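Local atomic coordinates of lipoteichoic acid primase (Listeria monocytogenes, PDB entry 4UOP), a protein that is a sulfatase-family protein whose extracellular catalytic domain carries a magnesium ion. Residues V103-T108 / E373-P378; T108-W113 / T119-Y124; I357-D362 / R422-Y427. One frame throughout, in Å; residues are numbered along the deposited sequence.

Interaction 1: residues V103-T108 / E373-P378; sequences VSKSNT and ERYTMP. With MG (magnesium ion), chain J.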
ATOM      1  N   VAL B 103     -10.823  -1.640   3.760  1.00 19.47           N
ATOM      2  CA  VAL B 103      -9.762  -0.643   3.843  1.00 19.50           C
ATOM      3  C   VAL B 103      -8.544  -1.114   3.084  1.00 20.65           C
ATOM      4  O   VAL B 103      -8.482  -2.261   2.656  1.00 21.09           O
ATOM      5  CB  VAL B 103      -9.397  -0.284   5.309  1.00 20.11           C
ATOM      6  CG1 VAL B 103     -10.608   0.260   6.048  1.00 20.39           C
ATOM      7  CG2 VAL B 103      -8.820  -1.466   6.059  1.00 20.81           C
ATOM      8  N   SER B 104      -7.575  -0.223   2.923  1.00 22.46           N
ATOM      9  CA  SER B 104      -6.385  -0.503   2.148  1.00 25.20           C
ATOM     10  C   SER B 104      -5.144   0.069   2.863  1.00 27.90           C
ATOM     11  O   SER B 104      -4.901  -0.273   4.017  1.00 27.47           O
ATOM     12  CB  SER B 104      -6.584   0.115   0.757  1.00 27.36           C
ATOM     13  OG  SER B 104      -5.482  -0.169  -0.042  1.00 32.50           O
ATOM     14  N   LYS B 105      -4.403   0.958   2.196  1.00 29.83           N
ATOM     15  CA  LYS B 105      -3.110   1.456   2.669  1.00 32.33           C
ATOM     16  C   LYS B 105      -3.205   2.333   3.912  1.00 30.48           C
ATOM     17  O   LYS B 105      -2.343   2.300   4.790  1.00 31.11           O
ATOM     18  CB  LYS B 105      -2.472   2.330   1.557  1.00 36.58           C
ATOM     19  CG  LYS B 105      -1.392   1.646   0.744  1.00 40.39           C
ATOM     20  CD  LYS B 105      -0.903   2.496  -0.448  1.00 44.42           C
ATOM     21  CE  LYS B 105       0.406   3.221  -0.102  1.00 46.54           C
ATOM     22  NZ  LYS B 105       0.722   4.430  -0.922  1.00 49.15           N
ATOM     23  N   SER B 106      -4.245   3.149   3.962  1.00 27.81           N
ATOM     24  CA  SER B 106      -4.415   4.123   5.040  1.00 28.29           C
ATOM     25  C   SER B 106      -5.718   3.833   5.785  1.00 25.14           C
ATOM     26  O   SER B 106      -6.758   4.400   5.482  1.00 24.17           O
ATOM     27  CB  SER B 106      -4.415   5.525   4.440  1.00 31.18           C
ATOM     28  OG  SER B 106      -4.370   6.509   5.455  1.00 36.69           O
ATOM     29  N   ASN B 107      -5.649   2.950   6.771  1.00 21.44           N
ATOM     30  CA  ASN B 107      -6.856   2.263   7.224  1.00 21.40           C
ATOM     31  C   ASN B 107      -8.027   3.169   7.681  1.00 20.72           C
ATOM     32  O   ASN B 107      -9.134   3.058   7.148  1.00 19.95           O
ATOM     33  CB  ASN B 107      -6.531   1.157   8.224  1.00 22.33           C
ATOM     34  CG  ASN B 107      -5.621   1.605   9.346  1.00 23.34           C
ATOM     35  OD1 ASN B 107      -5.415   2.798   9.579  1.00 24.21           O
ATOM     36  ND2 ASN B 107      -5.075   0.621  10.072  1.00 25.08           N
ATOM     37  N   THR B 108      -7.772   4.089   8.608  1.00 18.76           N
ATOM     38  CA  THR B 108      -8.815   4.978   9.094  1.00 18.67           C
ATOM     39  C   THR B 108      -9.426   5.828   7.959  1.00 18.83           C
ATOM     40  O   THR B 108     -10.639   5.919   7.837  1.00 17.89           O
ATOM     41  CB  THR B 108      -8.311   5.916  10.201  1.00 19.35           C
ATOM     42  OG1 THR B 108      -7.641   5.157  11.215  1.00 19.20           O
ATOM     43  CG2 THR B 108      -9.482   6.670  10.823  1.00 19.55           C
ATOM     44  N   GLU B 373     -12.353  -7.656  -1.132  1.00 18.49           N
ATOM     45  CA  GLU B 373     -11.245  -7.133  -0.337  1.00 19.42           C
ATOM     46  C   GLU B 373     -10.006  -6.992  -1.191  1.00 21.35           C
ATOM     47  O   GLU B 373      -9.869  -7.672  -2.198  1.00 22.87           O
ATOM     48  CB  GLU B 373     -10.968  -8.066   0.837  1.00 19.88           C
ATOM     49  CG  GLU B 373     -12.136  -8.189   1.804  1.00 20.54           C
ATOM     50  CD  GLU B 373     -12.338  -6.970   2.680  1.00 20.63           C
ATOM     51  OE1 GLU B 373     -11.447  -6.102   2.743  1.00 22.06           O
ATOM     52  OE2 GLU B 373     -13.399  -6.879   3.322  1.00 20.27           O
ATOM     53  N   ARG B 374      -9.102  -6.101  -0.791  1.00 23.27           N
ATOM     54  CA  ARG B 374      -7.852  -5.919  -1.514  1.00 23.66           C
ATOM     55  C   ARG B 374      -6.725  -5.484  -0.590  1.00 23.54           C
ATOM     56  O   ARG B 374      -6.923  -5.322   0.616  1.00 21.15           O
ATOM     57  CB  ARG B 374      -8.038  -4.891  -2.638  1.00 25.97           C
ATOM     58  CG  ARG B 374      -8.089  -3.446  -2.155  1.00 28.16           C
ATOM     59  CD  ARG B 374      -8.698  -2.485  -3.171  1.00 29.72           C
ATOM     60  NE  ARG B 374      -8.226  -2.713  -4.539  1.00 30.10           N
ATOM     61  CZ  ARG B 374      -8.534  -1.933  -5.573  1.00 29.26           C
ATOM     62  NH1 ARG B 374      -9.278  -0.839  -5.416  1.00 26.75           N
ATOM     63  NH2 ARG B 374      -8.075  -2.245  -6.775  1.00 31.09           N
ATOM     64  N   TYR B 375      -5.542  -5.326  -1.177  1.00 22.37           N
ATOM     65  CA  TYR B 375      -4.352  -4.800  -0.500  1.00 22.93           C
ATOM     66  C   TYR B 375      -3.709  -5.786   0.452  1.00 24.05           C
ATOM     67  O   TYR B 375      -2.576  -6.183   0.240  1.00 23.91           O
ATOM     68  CB  TYR B 375      -4.627  -3.492   0.210  1.00 23.52           C
ATOM     69  CG  TYR B 375      -3.372  -2.830   0.708  1.00 24.05           C
ATOM     70  CD1 TYR B 375      -2.418  -2.358  -0.188  1.00 25.17           C
ATOM     71  CD2 TYR B 375      -3.126  -2.705   2.065  1.00 24.42           C
ATOM     72  CE1 TYR B 375      -1.266  -1.737   0.262  1.00 25.32           C
ATOM     73  CE2 TYR B 375      -1.975  -2.085   2.526  1.00 25.23           C
ATOM     74  CZ  TYR B 375      -1.051  -1.618   1.621  1.00 24.99           C
ATOM     75  OH  TYR B 375       0.100  -1.017   2.053  1.00 27.10           O
ATOM     76  N   THR B 376      -4.416  -6.170   1.507  1.00 24.76           N
ATOM     77  CA  THR B 376      -3.944  -7.204   2.411  1.00 25.00           C
ATOM     78  C   THR B 376      -4.376  -8.594   1.934  1.00 26.74           C
ATOM     79  O   THR B 376      -3.925  -9.603   2.467  1.00 27.16           O
ATOM     80  CB  THR B 376      -4.469  -6.973   3.838  1.00 24.93           C
ATOM     81  OG1 THR B 376      -5.896  -6.901   3.815  1.00 23.97           O
ATOM     82  CG2 THR B 376      -3.925  -5.687   4.416  1.00 25.12           C
ATOM     83  N   MET B 377      -5.263  -8.635   0.938  1.00 25.66           N
ATOM     84  CA  MET B 377      -5.642  -9.873   0.257  1.00 26.64           C
ATOM     85  C   MET B 377      -5.532  -9.621  -1.234  1.00 25.77           C
ATOM     86  O   MET B 377      -5.707  -8.489  -1.670  1.00 25.09           O
ATOM     87  CB  MET B 377      -7.090 -10.256   0.589  1.00 27.84           C
ATOM     88  CG  MET B 377      -7.355 -10.361   2.075  1.00 28.79           C
ATOM     89  SD  MET B 377      -9.041 -10.893   2.440  1.00 32.09           S
ATOM     90  CE  MET B 377      -9.007 -12.595   1.894  1.00 32.17           C
ATOM     91  N   PRO B 378      -5.264 -10.669  -2.021  1.00 26.19           N
ATOM     92  CA  PRO B 378      -5.201 -10.439  -3.466  1.00 26.76           C
ATOM     93  C   PRO B 378      -6.539 -10.067  -4.087  1.00 27.58           C
ATOM     94  O   PRO B 378      -7.595 -10.457  -3.581  1.00 23.31           O
ATOM     95  CB  PRO B 378      -4.699 -11.776  -4.029  1.00 27.25           C
ATOM     96  CG  PRO B 378      -4.904 -12.776  -2.959  1.00 26.61           C
ATOM     97  CD  PRO B 378      -4.862 -12.041  -1.657  1.00 26.98           C
TER
HETATM   98 MG    MG J1616      -8.174   3.576  12.488  1.00 10.93          MG
HETATM   99  O   HOH W   1     -10.045  -4.395   4.480  1.00 18.95           O
HETATM  100  O   HOH W   2     -10.040  -4.101   1.216  1.00 20.58           O
HETATM  101  O   HOH W   3      -7.132  -4.525   3.574  1.00 35.50           O
HETATM  102  O   HOH W   4      -0.080   0.351   4.209  1.00 37.63           O
HETATM  103  O   HOH W   5      -5.959   3.610  12.532  1.00 21.74           O
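V103 O is gripped by two waters that donate to it and bridge to 373-378; it and R374 O, 4.0 Å apart, are both acceptors that water has to join. One water lies 2.8 Å from V103 O and also takes the N-H of R374. The other also contacts R374 O and T376 OG1. A third water accepts from V103 N and donates to the carboxylate atom E373 OE1, which the first also reaches at 2.9 Å. These waters have more acceptors around them than protons, so not every link can hold at once.

R374 O also accepts from T376 N at 2.8 Å, closing a classic gamma turn with Y375 (phi 75°, psi -64°) at its apex. That turn aims the Y375 side chain at 103-108. S104 OG stands 3.4 Å from Y375 CB; lying anti to its own amide nitrogen (chi1 -178°), it reaches S122 O, its hydrogen-bond partner. The K105 chain runs square across the tyrosine, with CA over one ring face and CG 3.3 Å from Y375 OH. That hydroxyl donates to a water at 2.6 Å, which donates in turn to K105 O, a bridge that probably helps hold the hydroxyl in place. P226 of the second subunit also packs on Y375.

T108 OG1 binds the magnesium ion at 2.1 Å, beside E66, D284 and H285, at the start of helix 107-117. Segment 103-108 follows strand 94-100 of the main sheet and enters that helix, while 373-378 joins strands 371-373 and 381-383 of the smaller antiparallel sheet.

Interaction 2: residues T108-W113 / T119-Y124; sequences TADAEW and TFPSGY. With MG (magnesium ion), chain J.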
ATOM      1  N   THR B 108      -7.772   4.089   8.608  1.00 18.76           N
ATOM      2  CA  THR B 108      -8.815   4.978   9.094  1.00 18.67           C
ATOM      3  C   THR B 108      -9.426   5.828   7.959  1.00 18.83           C
ATOM      4  O   THR B 108     -10.639   5.919   7.837  1.00 17.89           O
ATOM      5  CB  THR B 108      -8.311   5.916  10.201  1.00 19.35           C
ATOM      6  OG1 THR B 108      -7.641   5.157  11.215  1.00 19.20           O
ATOM      7  CG2 THR B 108      -9.482   6.670  10.823  1.00 19.55           C
ATOM      8  N   ALA B 109      -8.559   6.427   7.142  1.00 17.99           N
ATOM      9  CA  ALA B 109      -8.996   7.242   6.022  1.00 19.10           C
ATOM     10  C   ALA B 109      -9.702   6.423   4.946  1.00 18.93           C
ATOM     11  O   ALA B 109     -10.630   6.922   4.305  1.00 19.40           O
ATOM     12  CB  ALA B 109      -7.832   8.018   5.434  1.00 19.08           C
ATOM     13  N   ASP B 110      -9.249   5.192   4.721  1.00 18.77           N
ATOM     14  CA  ASP B 110      -9.912   4.292   3.786  1.00 19.91           C
ATOM     15  C   ASP B 110     -11.316   3.908   4.269  1.00 19.06           C
ATOM     16  O   ASP B 110     -12.222   3.736   3.456  1.00 16.93           O
ATOM     17  CB  ASP B 110      -9.079   3.033   3.533  1.00 21.37           C
ATOM     18  CG  ASP B 110      -7.810   3.316   2.742  1.00 24.32           C
ATOM     19  OD1 ASP B 110      -7.719   4.380   2.086  1.00 26.11           O
ATOM     20  OD2 ASP B 110      -6.914   2.457   2.753  1.00 28.26           O
ATOM     21  N   ALA B 111     -11.497   3.802   5.583  1.00 17.30           N
ATOM     22  CA  ALA B 111     -12.819   3.564   6.132  1.00 17.30           C
ATOM     23  C   ALA B 111     -13.737   4.731   5.816  1.00 17.27           C
ATOM     24  O   ALA B 111     -14.851   4.542   5.325  1.00 16.42           O
ATOM     25  CB  ALA B 111     -12.738   3.326   7.626  1.00 17.02           C
ATOM     26  N   GLU B 112     -13.268   5.950   6.092  1.00 17.43           N
ATOM     27  CA  GLU B 112     -14.030   7.142   5.791  1.00 17.36           C
ATOM     28  C   GLU B 112     -14.342   7.203   4.301  1.00 17.06           C
ATOM     29  O   GLU B 112     -15.476   7.501   3.924  1.00 16.22           O
ATOM     30  CB  GLU B 112     -13.259   8.385   6.204  1.00 18.17           C
ATOM     31  CG  GLU B 112     -13.114   8.564   7.717  1.00 19.53           C
ATOM     32  CD  GLU B 112     -12.536   9.926   8.054  1.00 21.26           C
ATOM     33  OE1 GLU B 112     -13.274  10.919   7.940  1.00 21.57           O
ATOM     34  OE2 GLU B 112     -11.332   9.993   8.406  1.00 23.73           O
ATOM     35  N   TRP B 113     -13.331   6.945   3.470  1.00 17.49           N
ATOM     36  CA  TRP B 113     -13.514   6.937   2.014  1.00 18.02           C
ATOM     37  C   TRP B 113     -14.665   6.020   1.595  1.00 18.81           C
ATOM     38  O   TRP B 113     -15.542   6.413   0.790  1.00 18.71           O
ATOM     39  CB  TRP B 113     -12.217   6.513   1.300  1.00 18.29           C
ATOM     40  CG  TRP B 113     -12.402   6.435  -0.182  1.00 18.45           C
ATOM     41  CD1 TRP B 113     -12.825   5.361  -0.895  1.00 19.47           C
ATOM     42  CD2 TRP B 113     -12.247   7.501  -1.124  1.00 18.95           C
ATOM     43  NE1 TRP B 113     -12.926   5.682  -2.230  1.00 18.49           N
ATOM     44  CE2 TRP B 113     -12.573   6.989  -2.397  1.00 18.86           C
ATOM     45  CE3 TRP B 113     -11.846   8.834  -1.018  1.00 19.41           C
ATOM     46  CZ2 TRP B 113     -12.519   7.768  -3.549  1.00 20.08           C
ATOM     47  CZ3 TRP B 113     -11.792   9.604  -2.167  1.00 19.99           C
ATOM     48  CH2 TRP B 113     -12.119   9.070  -3.409  1.00 19.39           C
ATOM     49  N   THR B 119     -17.358   3.820  -2.811  1.00 19.85           N
ATOM     50  CA  THR B 119     -16.405   3.306  -3.802  1.00 20.20           C
ATOM     51  C   THR B 119     -15.271   2.669  -3.011  1.00 20.70           C
ATOM     52  O   THR B 119     -15.082   2.981  -1.826  1.00 19.79           O
ATOM     53  CB  THR B 119     -15.842   4.409  -4.734  1.00 20.23           C
ATOM     54  OG1 THR B 119     -14.997   5.309  -4.005  1.00 21.57           O
ATOM     55  CG2 THR B 119     -16.937   5.187  -5.380  1.00 20.75           C
ATOM     56  N   PHE B 120     -14.513   1.795  -3.668  1.00 20.69           N
ATOM     57  CA  PHE B 120     -13.438   1.061  -3.002  1.00 21.18           C
ATOM     58  C   PHE B 120     -12.208   1.925  -2.780  1.00 21.84           C
ATOM     59  O   PHE B 120     -11.858   2.762  -3.616  1.00 22.14           O
ATOM     60  CB  PHE B 120     -13.069  -0.191  -3.805  1.00 21.32           C
ATOM     61  CG  PHE B 120     -14.133  -1.242  -3.793  1.00 21.60           C
ATOM     62  CD1 PHE B 120     -14.245  -2.114  -2.730  1.00 22.34           C
ATOM     63  CD2 PHE B 120     -15.040  -1.345  -4.846  1.00 23.03           C
ATOM     64  CE1 PHE B 120     -15.233  -3.085  -2.713  1.00 24.28           C
ATOM     65  CE2 PHE B 120     -16.037  -2.310  -4.836  1.00 23.45           C
ATOM     66  CZ  PHE B 120     -16.135  -3.188  -3.769  1.00 23.81           C
ATOM     67  N   PRO B 121     -11.527   1.724  -1.645  1.00 21.20           N
ATOM     68  CA  PRO B 121     -10.229   2.364  -1.512  1.00 21.95           C
ATOM     69  C   PRO B 121      -9.282   1.761  -2.531  1.00 21.18           C
ATOM     70  O   PRO B 121      -9.529   0.662  -3.025  1.00 21.58           O
ATOM     71  CB  PRO B 121      -9.805   2.031  -0.085  1.00 22.05           C
ATOM     72  CG  PRO B 121     -10.576   0.825   0.270  1.00 24.07           C
ATOM     73  CD  PRO B 121     -11.851   0.851  -0.510  1.00 22.02           C
ATOM     74  N   SER B 122      -8.247   2.496  -2.885  1.00 21.97           N
ATOM     75  CA  SER B 122      -7.321   2.043  -3.912  1.00 24.07           C
ATOM     76  C   SER B 122      -6.440   0.899  -3.424  1.00 26.19           C
ATOM     77  O   SER B 122      -6.207   0.749  -2.216  1.00 25.38           O
ATOM     78  CB  SER B 122      -6.470   3.218  -4.390  1.00 24.80           C
ATOM     79  OG  SER B 122      -5.464   2.798  -5.275  1.00 26.54           O
ATOM     80  N   GLY B 123      -5.963   0.083  -4.364  1.00 27.01           N
ATOM     81  CA  GLY B 123      -4.937  -0.924  -4.072  1.00 32.22           C
ATOM     82  C   GLY B 123      -3.544  -0.303  -3.985  1.00 35.70           C
ATOM     83  O   GLY B 123      -2.614  -0.929  -3.495  1.00 37.44           O
ATOM     84  N   TYR B 124      -3.416   0.934  -4.459  1.00 40.80           N
ATOM     85  CA  TYR B 124      -2.126   1.590  -4.705  1.00 45.88           C
ATOM     86  C   TYR B 124      -2.017   2.933  -3.961  1.00 46.17           C
ATOM     87  O   TYR B 124      -1.047   3.161  -3.246  1.00 49.38           O
ATOM     88  CB  TYR B 124      -1.982   1.781  -6.227  1.00 50.47           C
ATOM     89  CG  TYR B 124      -0.746   2.501  -6.747  1.00 56.64           C
ATOM     90  CD1 TYR B 124      -0.630   3.887  -6.656  1.00 60.57           C
ATOM     91  CD2 TYR B 124       0.276   1.803  -7.402  1.00 61.19           C
ATOM     92  CE1 TYR B 124       0.483   4.554  -7.151  1.00 62.69           C
ATOM     93  CE2 TYR B 124       1.393   2.463  -7.906  1.00 62.60           C
ATOM     94  CZ  TYR B 124       1.490   3.837  -7.778  1.00 64.08           C
ATOM     95  OH  TYR B 124       2.591   4.502  -8.272  1.00 65.90           O
TER
HETATM   96 MG    MG J1616      -8.174   3.576  12.488  1.00 10.93          MG
HETATM   97  O   HOH W   5      -5.959   3.610  12.532  1.00 21.74           O
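W113 turns its CB toward 119-124, and with CG anti to the amide nitrogen (chi1 177°) the indole runs out from helix 107-117 to the returning chain. CD1 comes first, 3.4 Å from T119 O and farther from P121 N. Next, NE1 gives a weak hydrogen bond to T119 OG1, 2.8 Å long but bent to 122° at the hydrogen. F120 O lies obliquely to the ring, 3.4 Å from NE1. Beyond the nitrogen, CE2 and CZ2 lie 3.4 and 3.5 Å from the same T119 OG1, which also hydrogen-bonds to T117 OG1.

The chain thus folds back along the helix that has just ended. The start of this helix offers T108 to magnesium, and a metal-bound residue at this position is consistent with the alkaline phosphatase-like fold of the sulfatases.

One turn nearer the metal, P121 presses its CB onto the carboxylate of D110, 3.7 Å from D110 CG. OD2 of that aspartate accepts from S106 N, while the proline's own carbonyl goes to R374 NH1. Past the proline, S122 OG accepts from Y124 N at 2.9 Å and 163°, an ST turn that bends the chain toward helix 127-130.

Interaction 3: residues I357-D362 / R422-Y427; sequences IMFGTD and RKLLQY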
ATOM      1  N   ILE B 357     -23.452   6.572  -8.911  1.00 29.29           N
ATOM      2  CA  ILE B 357     -22.810   5.271  -8.914  1.00 29.45           C
ATOM      3  C   ILE B 357     -22.463   4.904  -7.463  1.00 28.16           C
ATOM      4  O   ILE B 357     -21.887   5.717  -6.735  1.00 27.70           O
ATOM      5  CB  ILE B 357     -21.568   5.285  -9.819  1.00 30.49           C
ATOM      6  CG1 ILE B 357     -22.019   5.329 -11.288  1.00 33.86           C
ATOM      7  CG2 ILE B 357     -20.709   4.055  -9.582  1.00 31.11           C
ATOM      8  CD1 ILE B 357     -20.985   5.873 -12.245  1.00 35.55           C
ATOM      9  N   MET B 358     -22.900   3.728  -7.036  1.00 26.42           N
ATOM     10  CA  MET B 358     -22.576   3.193  -5.704  1.00 26.88           C
ATOM     11  C   MET B 358     -22.127   1.750  -5.888  1.00 25.83           C
ATOM     12  O   MET B 358     -22.829   0.951  -6.516  1.00 25.24           O
ATOM     13  CB  MET B 358     -23.792   3.270  -4.765  1.00 29.29           C
ATOM     14  CG  MET B 358     -24.236   4.693  -4.376  1.00 29.75           C
ATOM     15  SD  MET B 358     -25.543   4.702  -3.121  1.00 32.02           S
ATOM     16  CE  MET B 358     -26.883   3.827  -3.957  1.00 32.10           C
ATOM     17  N   PHE B 359     -20.956   1.410  -5.348  1.00 23.12           N
ATOM     18  CA  PHE B 359     -20.460   0.042  -5.424  1.00 22.69           C
ATOM     19  C   PHE B 359     -20.971  -0.792  -4.265  1.00 22.21           C
ATOM     20  O   PHE B 359     -20.928  -2.010  -4.313  1.00 22.35           O
ATOM     21  CB  PHE B 359     -18.942   0.026  -5.498  1.00 22.98           C
ATOM     22  CG  PHE B 359     -18.429   0.525  -6.808  1.00 23.47           C
ATOM     23  CD1 PHE B 359     -18.342   1.886  -7.058  1.00 24.24           C
ATOM     24  CD2 PHE B 359     -18.129  -0.364  -7.829  1.00 23.78           C
ATOM     25  CE1 PHE B 359     -17.913   2.350  -8.297  1.00 24.43           C
ATOM     26  CE2 PHE B 359     -17.697   0.095  -9.069  1.00 24.35           C
ATOM     27  CZ  PHE B 359     -17.596   1.451  -9.300  1.00 23.67           C
ATOM     28  N   GLY B 360     -21.465  -0.125  -3.232  1.00 22.43           N
ATOM     29  CA  GLY B 360     -22.132  -0.810  -2.129  1.00 21.69           C
ATOM     30  C   GLY B 360     -23.563  -1.145  -2.455  1.00 22.09           C
ATOM     31  O   GLY B 360     -24.095  -0.705  -3.489  1.00 22.46           O
ATOM     32  N   THR B 361     -24.182  -1.903  -1.558  1.00 19.94           N
ATOM     33  CA  THR B 361     -25.536  -2.402  -1.685  1.00 21.39           C
ATOM     34  C   THR B 361     -26.327  -2.113  -0.399  1.00 21.05           C
ATOM     35  O   THR B 361     -25.779  -2.144   0.701  1.00 21.30           O
ATOM     36  CB  THR B 361     -25.498  -3.929  -1.930  1.00 23.13           C
ATOM     37  OG1 THR B 361     -24.693  -4.198  -3.087  1.00 22.83           O
ATOM     38  CG2 THR B 361     -26.877  -4.508  -2.130  1.00 25.95           C
ATOM     39  N   ASP B 362     -27.613  -1.848  -0.552  1.00 19.55           N
ATOM     40  CA  ASP B 362     -28.530  -1.701   0.566  1.00 20.57           C
ATOM     41  C   ASP B 362     -28.652  -3.054   1.267  1.00 21.13           C
ATOM     42  O   ASP B 362     -29.300  -3.977   0.785  1.00 20.60           O
ATOM     43  CB  ASP B 362     -29.879  -1.188   0.064  1.00 20.93           C
ATOM     44  CG  ASP B 362     -30.943  -1.119   1.141  1.00 21.48           C
ATOM     45  OD1 ASP B 362     -30.672  -1.410   2.329  1.00 20.71           O
ATOM     46  OD2 ASP B 362     -32.084  -0.757   0.786  1.00 21.08           O
ATOM     47  N   ARG B 422     -13.183  -8.734  -9.096  1.00 24.33           N
ATOM     48  CA  ARG B 422     -12.083  -8.105  -9.803  1.00 26.15           C
ATOM     49  C   ARG B 422     -12.585  -6.999 -10.730  1.00 24.84           C
ATOM     50  O   ARG B 422     -11.975  -5.947 -10.817  1.00 24.13           O
ATOM     51  CB  ARG B 422     -11.253  -9.143 -10.576  1.00 27.65           C
ATOM     52  CG  ARG B 422     -10.501 -10.105  -9.659  1.00 29.77           C
ATOM     53  CD  ARG B 422      -9.214 -10.615 -10.283  1.00 32.64           C
ATOM     54  NE  ARG B 422      -9.438 -11.271 -11.563  1.00 36.47           N
ATOM     55  CZ  ARG B 422      -8.501 -11.927 -12.250  1.00 41.08           C
ATOM     56  NH1 ARG B 422      -7.259 -12.031 -11.781  1.00 43.88           N
ATOM     57  NH2 ARG B 422      -8.813 -12.496 -13.409  1.00 40.93           N
ATOM     58  N   LYS B 423     -13.698  -7.244 -11.412  1.00 25.49           N
ATOM     59  CA  LYS B 423     -14.235  -6.265 -12.355  1.00 27.31           C
ATOM     60  C   LYS B 423     -14.749  -5.018 -11.618  1.00 26.70           C
ATOM     61  O   LYS B 423     -14.531  -3.887 -12.057  1.00 27.13           O
ATOM     62  CB  LYS B 423     -15.353  -6.894 -13.189  1.00 28.95           C
ATOM     63  CG  LYS B 423     -15.734  -6.072 -14.404  1.00 31.44           C
ATOM     64  CD  LYS B 423     -16.562  -6.898 -15.376  1.00 32.83           C
ATOM     65  CE  LYS B 423     -17.126  -6.042 -16.499  1.00 36.94           C
ATOM     66  NZ  LYS B 423     -18.024  -6.836 -17.397  1.00 38.56           N
ATOM     67  N   LEU B 424     -15.400  -5.232 -10.479  1.00 26.39           N
ATOM     68  CA  LEU B 424     -15.853  -4.125  -9.626  1.00 27.59           C
ATOM     69  C   LEU B 424     -14.718  -3.225  -9.162  1.00 27.12           C
ATOM     70  O   LEU B 424     -14.849  -1.997  -9.184  1.00 26.64           O
ATOM     71  CB  LEU B 424     -16.567  -4.639  -8.380  1.00 29.76           C
ATOM     72  CG  LEU B 424     -18.015  -5.072  -8.500  1.00 31.40           C
ATOM     73  CD1 LEU B 424     -18.496  -5.501  -7.127  1.00 33.28           C
ATOM     74  CD2 LEU B 424     -18.893  -3.961  -9.056  1.00 30.31           C
ATOM     75  N   LEU B 425     -13.610  -3.830  -8.740  1.00 26.72           N
ATOM     76  CA  LEU B 425     -12.439  -3.059  -8.327  1.00 26.56           C
ATOM     77  C   LEU B 425     -11.866  -2.240  -9.492  1.00 27.21           C
ATOM     78  O   LEU B 425     -11.526  -1.066  -9.324  1.00 24.47           O
ATOM     79  CB  LEU B 425     -11.362  -3.971  -7.741  1.00 26.38           C
ATOM     80  CG  LEU B 425     -11.689  -4.721  -6.452  1.00 27.87           C
ATOM     81  CD1 LEU B 425     -10.476  -5.535  -6.028  1.00 28.98           C
ATOM     82  CD2 LEU B 425     -12.124  -3.794  -5.326  1.00 28.36           C
ATOM     83  N   GLN B 426     -11.786  -2.844 -10.675  1.00 28.37           N
ATOM     84  CA  GLN B 426     -11.347  -2.126 -11.875  1.00 29.09           C
ATOM     85  C   GLN B 426     -12.236  -0.926 -12.176  1.00 27.17           C
ATOM     86  O   GLN B 426     -11.753   0.183 -12.404  1.00 27.06           O
ATOM     87  CB  GLN B 426     -11.349  -3.056 -13.092  1.00 31.42           C
ATOM     88  CG  GLN B 426     -10.255  -4.104 -13.087  1.00 36.97           C
ATOM     89  CD  GLN B 426     -10.511  -5.225 -14.092  1.00 39.68           C
ATOM     90  OE1 GLN B 426     -11.195  -5.031 -15.106  1.00 42.21           O
ATOM     91  NE2 GLN B 426      -9.955  -6.402 -13.818  1.00 43.63           N
ATOM     92  N   TYR B 427     -13.540  -1.168 -12.198  1.00 27.63           N
ATOM     93  CA  TYR B 427     -14.513  -0.119 -12.462  1.00 27.68           C
ATOM     94  C   TYR B 427     -14.465   0.997 -11.416  1.00 26.11           C
ATOM     95  O   TYR B 427     -14.481   2.166 -11.764  1.00 25.21           O
ATOM     96  CB  TYR B 427     -15.920  -0.695 -12.545  1.00 30.26           C
ATOM     97  CG  TYR B 427     -16.307  -1.166 -13.933  1.00 33.14           C
ATOM     98  CD1 TYR B 427     -15.498  -2.044 -14.647  1.00 35.12           C
ATOM     99  CD2 TYR B 427     -17.494  -0.735 -14.526  1.00 36.82           C
ATOM    100  CE1 TYR B 427     -15.854  -2.477 -15.923  1.00 38.07           C
ATOM    101  CE2 TYR B 427     -17.863  -1.169 -15.794  1.00 38.71           C
ATOM    102  CZ  TYR B 427     -17.041  -2.040 -16.490  1.00 39.31           C
ATOM    103  OH  TYR B 427     -17.413  -2.465 -17.753  1.00 42.12           O
TER
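An irregular loop, 357-362, passes beside the helical turns of 422-427, and the two backbones come nearest at F359 and L424, whose CA atoms are 7.5 Å apart. F359 carries the contact from the loop side. Its CG lies beside the amide nitrogen and opposite the carbonyl carbon (chi1 -71°), which sends the ring toward the helix between L424 and Y427.

The ring and the leucine chain lie alongside, running opposite ways, with F359 CD2 3.9 Å from L424 CD2. The neighbouring ring carbon, CE2, approaches the helix backbone and lies 3.5 Å from L424 O. CE2 also meets Y427 CB at 4.0 Å, and this methylene sits at the edge of the phenylalanine ring, in its plane. CZ ends 3.8 Å from Y427 C. The two aromatic side chains stand roughly perpendicular, but the phenol leads away from the loop, so F359 touches the tyrosine at its base and not ring to ring.

S428 and Y431, farther along helix 412-433, also touch the ring, and V37 of helix 34-41 packs on it; I40 of that helix meets both L424 and Y427. Two of the loop's backbone polar groups bond elsewhere: F359 O accepts from K41 NZ, and G360 N bonds to S118 OG. Loop and helix therefore meet here through apolar packing of F359 against L424 and Y427, with one ring carbon near the carbonyl L424 O and no polar bond joining the two segments.

In the fold
Interactions 1 and 2 are neighbours, about 8 Å between centres, and share T108 and helix 107-117; along the chain, interaction 2 is nested inside the loop that interaction 1 closes. The P121 carbonyl joins them through R374. Interaction 1 combines water bridges with direct packing of Y375 and borders the second subunit, with partly exposed K105 and Y375, whereas every touching residue of interaction 2 is buried and meets its partner directly. Interaction 3, farther from the chain's centre, is apolar and has no contact with the other subunit. F120 connects it to interaction 2, its ring packing on L425 and F359, while R374 NH2 of interaction 1 rests against L425 CB.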